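Local coordinates for protein Rubredoxin\:oxygen oxidoreductase (Desulfovibrio gigas, PDB 1E5D) that catalyses the four-electron reduction of dioxygen to two water molecules at a diiron centre, working with an FMN cofactor, at residues R21-Y26 with P224-I229. Sequence-based numbering, arbitrary orientation.
Sequences RDFHGY and PDHGVI. With FEO (mu-oxo-diiron), chain D.
F23 turns the edge of its ring onto one face of the H226 imidazole in a T-shaped pair, centroids 5.5 Å apart and planes at 87°, with F23 CZ over the middle of that face. CB of D225 covers the opposite face, and the bridging oxygen of the diiron group lies at the imidazole's edge. H24 CE1 sits above the rim of the phenyl ring. This is the diiron site of the metallo-β-lactamase fold, where the loop after strand 221-224 supplies H226 as an iron ligand, with D83 and D165 on the same iron. Histidine suits the place because both nitrogens are used: ND1 is hydrogen-bonded to T34 O and NE2 binds FE1 at 2.0 Å, which together fix the ring's rotation; the T34 bond probably makes the imidazole a stronger donor. Phenylalanine, having no donor atom, packs against the iron-bound imidazole without binding metal; chi1 of -162° swings CG anti to the backbone N and brings F23 CZ to 4.2 Å from H226 NE2. An Asx motif, G25 N donating to D22 OD1, braces the turn. D225 OD2 accepts from H84 and from a water 2.7 Å away; that water, bound to FE1 at 2.4 Å, also donates to the bridging oxygen.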
loop_
_atom_site.group_PDB
_atom_site.type_symbol
_atom_site.label_atom_id
_atom_site.label_comp_id
_atom_site.label_asym_id
_atom_site.label_seq_id
_atom_site.Cartn_x
_atom_site.Cartn_y
_atom_site.Cartn_z
ATOM N N ARG A 21 15.848 -5.978 -5.259
ATOM C CA ARG A 21 15.325 -5.385 -4.023
ATOM C C ARG A 21 13.844 -5.744 -3.942
ATOM O O ARG A 21 13.400 -6.281 -2.929
ATOM C CB ARG A 21 15.582 -3.889 -3.964
ATOM C CG ARG A 21 17.064 -3.538 -3.943
ATOM C CD ARG A 21 17.651 -3.824 -2.558
ATOM N NE ARG A 21 19.007 -3.288 -2.473
ATOM C CZ ARG A 21 20.086 -3.879 -2.967
ATOM N NH1 ARG A 21 19.998 -5.049 -3.591
ATOM N NH2 ARG A 21 21.267 -3.292 -2.833
ATOM N N ASP A 22 13.134 -5.450 -5.023
ATOM C CA ASP A 22 11.784 -5.966 -5.206
ATOM C C ASP A 22 11.924 -7.457 -5.528
ATOM O O ASP A 22 12.251 -7.813 -6.659
ATOM C CB ASP A 22 11.015 -5.235 -6.297
ATOM C CG ASP A 22 9.680 -5.837 -6.674
ATOM O OD1 ASP A 22 9.260 -6.891 -6.153
ATOM O OD2 ASP A 22 8.985 -5.251 -7.543
ATOM N N PHE A 23 11.681 -8.297 -4.534
ATOM C CA PHE A 23 11.759 -9.740 -4.714
ATOM C C PHE A 23 10.406 -10.295 -5.151
ATOM O O PHE A 23 9.464 -10.412 -4.365
ATOM C CB PHE A 23 12.238 -10.419 -3.426
ATOM C CG PHE A 23 12.756 -11.829 -3.654
ATOM C CD1 PHE A 23 13.971 -12.043 -4.282
ATOM C CD2 PHE A 23 12.017 -12.923 -3.239
ATOM C CE1 PHE A 23 14.457 -13.319 -4.506
ATOM C CE2 PHE A 23 12.492 -14.206 -3.457
ATOM C CZ PHE A 23 13.708 -14.402 -4.088
ATOM N N HIS A 24 10.331 -10.618 -6.429
ATOM C CA HIS A 24 9.190 -11.255 -7.065
ATOM C C HIS A 24 7.855 -10.584 -6.809
ATOM O O HIS A 24 6.822 -11.254 -6.851
ATOM C CB HIS A 24 9.130 -12.725 -6.593
ATOM C CG HIS A 24 10.411 -13.419 -6.953
ATOM N ND1 HIS A 24 10.834 -14.594 -6.382
ATOM C CD2 HIS A 24 11.363 -13.070 -7.846
ATOM C CE1 HIS A 24 11.991 -14.951 -6.908
ATOM N NE2 HIS A 24 12.336 -14.037 -7.802
ATOM N N GLY A 25 7.845 -9.280 -6.574
ATOM C CA GLY A 25 6.600 -8.546 -6.475
ATOM C C GLY A 25 5.948 -8.573 -5.120
ATOM O O GLY A 25 5.040 -7.773 -4.855
ATOM N N TYR A 26 6.350 -9.466 -4.210
ATOM C CA TYR A 26 5.581 -9.509 -2.954
ATOM C C TYR A 26 6.419 -9.070 -1.765
ATOM O O TYR A 26 5.856 -8.505 -0.823
ATOM C CB TYR A 26 4.969 -10.897 -2.743
ATOM C CG TYR A 26 5.923 -12.007 -2.372
ATOM C CD1 TYR A 26 6.574 -12.749 -3.349
ATOM C CD2 TYR A 26 6.189 -12.332 -1.044
ATOM C CE1 TYR A 26 7.449 -13.767 -3.015
ATOM C CE2 TYR A 26 7.062 -13.342 -0.693
ATOM C CZ TYR A 26 7.691 -14.060 -1.691
ATOM O OH TYR A 26 8.569 -15.075 -1.378
ATOM N N PRO A 224 19.476 -25.037 -1.216
ATOM C CA PRO A 224 18.280 -24.299 -1.628
ATOM C C PRO A 224 18.485 -23.467 -2.898
ATOM O O PRO A 224 19.613 -23.231 -3.342
ATOM C CB PRO A 224 18.053 -23.391 -0.413
ATOM C CG PRO A 224 19.421 -23.080 0.073
ATOM C CD PRO A 224 20.293 -24.253 -0.275
ATOM N N ASP A 225 17.368 -23.032 -3.468
ATOM C CA ASP A 225 17.245 -22.216 -4.656
ATOM C C ASP A 225 17.868 -20.829 -4.526
ATOM O O ASP A 225 18.323 -20.300 -5.531
ATOM C CB ASP A 225 15.760 -21.981 -4.969
ATOM C CG ASP A 225 15.128 -23.147 -5.693
ATOM O OD1 ASP A 225 15.871 -24.039 -6.144
ATOM O OD2 ASP A 225 13.881 -23.174 -5.771
ATOM N N HIS A 226 17.846 -20.279 -3.320
ATOM C CA HIS A 226 18.290 -18.932 -3.036
ATOM C C HIS A 226 19.220 -18.861 -1.835
ATOM O O HIS A 226 18.930 -19.410 -0.771
ATOM C CB HIS A 226 17.094 -18.003 -2.738
ATOM C CG HIS A 226 15.981 -18.148 -3.728
ATOM N ND1 HIS A 226 16.127 -17.852 -5.065
ATOM C CD2 HIS A 226 14.707 -18.568 -3.581
ATOM C CE1 HIS A 226 14.987 -18.080 -5.687
ATOM N NE2 HIS A 226 14.103 -18.516 -4.814
ATOM N N GLY A 227 20.328 -18.142 -1.998
ATOM C CA GLY A 227 21.190 -17.900 -0.852
ATOM C C GLY A 227 22.280 -18.947 -0.738
ATOM O O GLY A 227 22.581 -19.658 -1.702
ATOM N N VAL A 228 22.868 -19.026 0.455
ATOM C CA VAL A 228 24.033 -19.882 0.647
ATOM C C VAL A 228 23.641 -21.332 0.891
ATOM O O VAL A 228 22.518 -21.659 1.253
ATOM C CB VAL A 228 24.911 -19.395 1.815
ATOM C CG1 VAL A 228 25.458 -18.012 1.502
ATOM C CG2 VAL A 228 24.111 -19.392 3.104
ATOM N N ILE A 229 24.629 -22.191 0.668
ATOM C CA ILE A 229 24.462 -23.615 0.919
ATOM C C ILE A 229 24.762 -23.950 2.370
ATOM O O ILE A 229 25.729 -23.425 2.932
ATOM C CB ILE A 229 25.390 -24.422 -0.006
ATOM C CG1 ILE A 229 24.906 -24.431 -1.460
ATOM C CG2 ILE A 229 25.587 -25.831 0.523
ATOM C CD1 ILE A 229 26.039 -24.508 -2.462
HETATM FE FE1 FEO D . 12.353 -19.276 -5.478
HETATM FE FE2 FEO D . 9.129 -20.110 -5.022
HETATM O O FEO D . 10.870 -19.582 -6.354
HETATM O O HOH W 1 13.439 -20.810 -7.021
#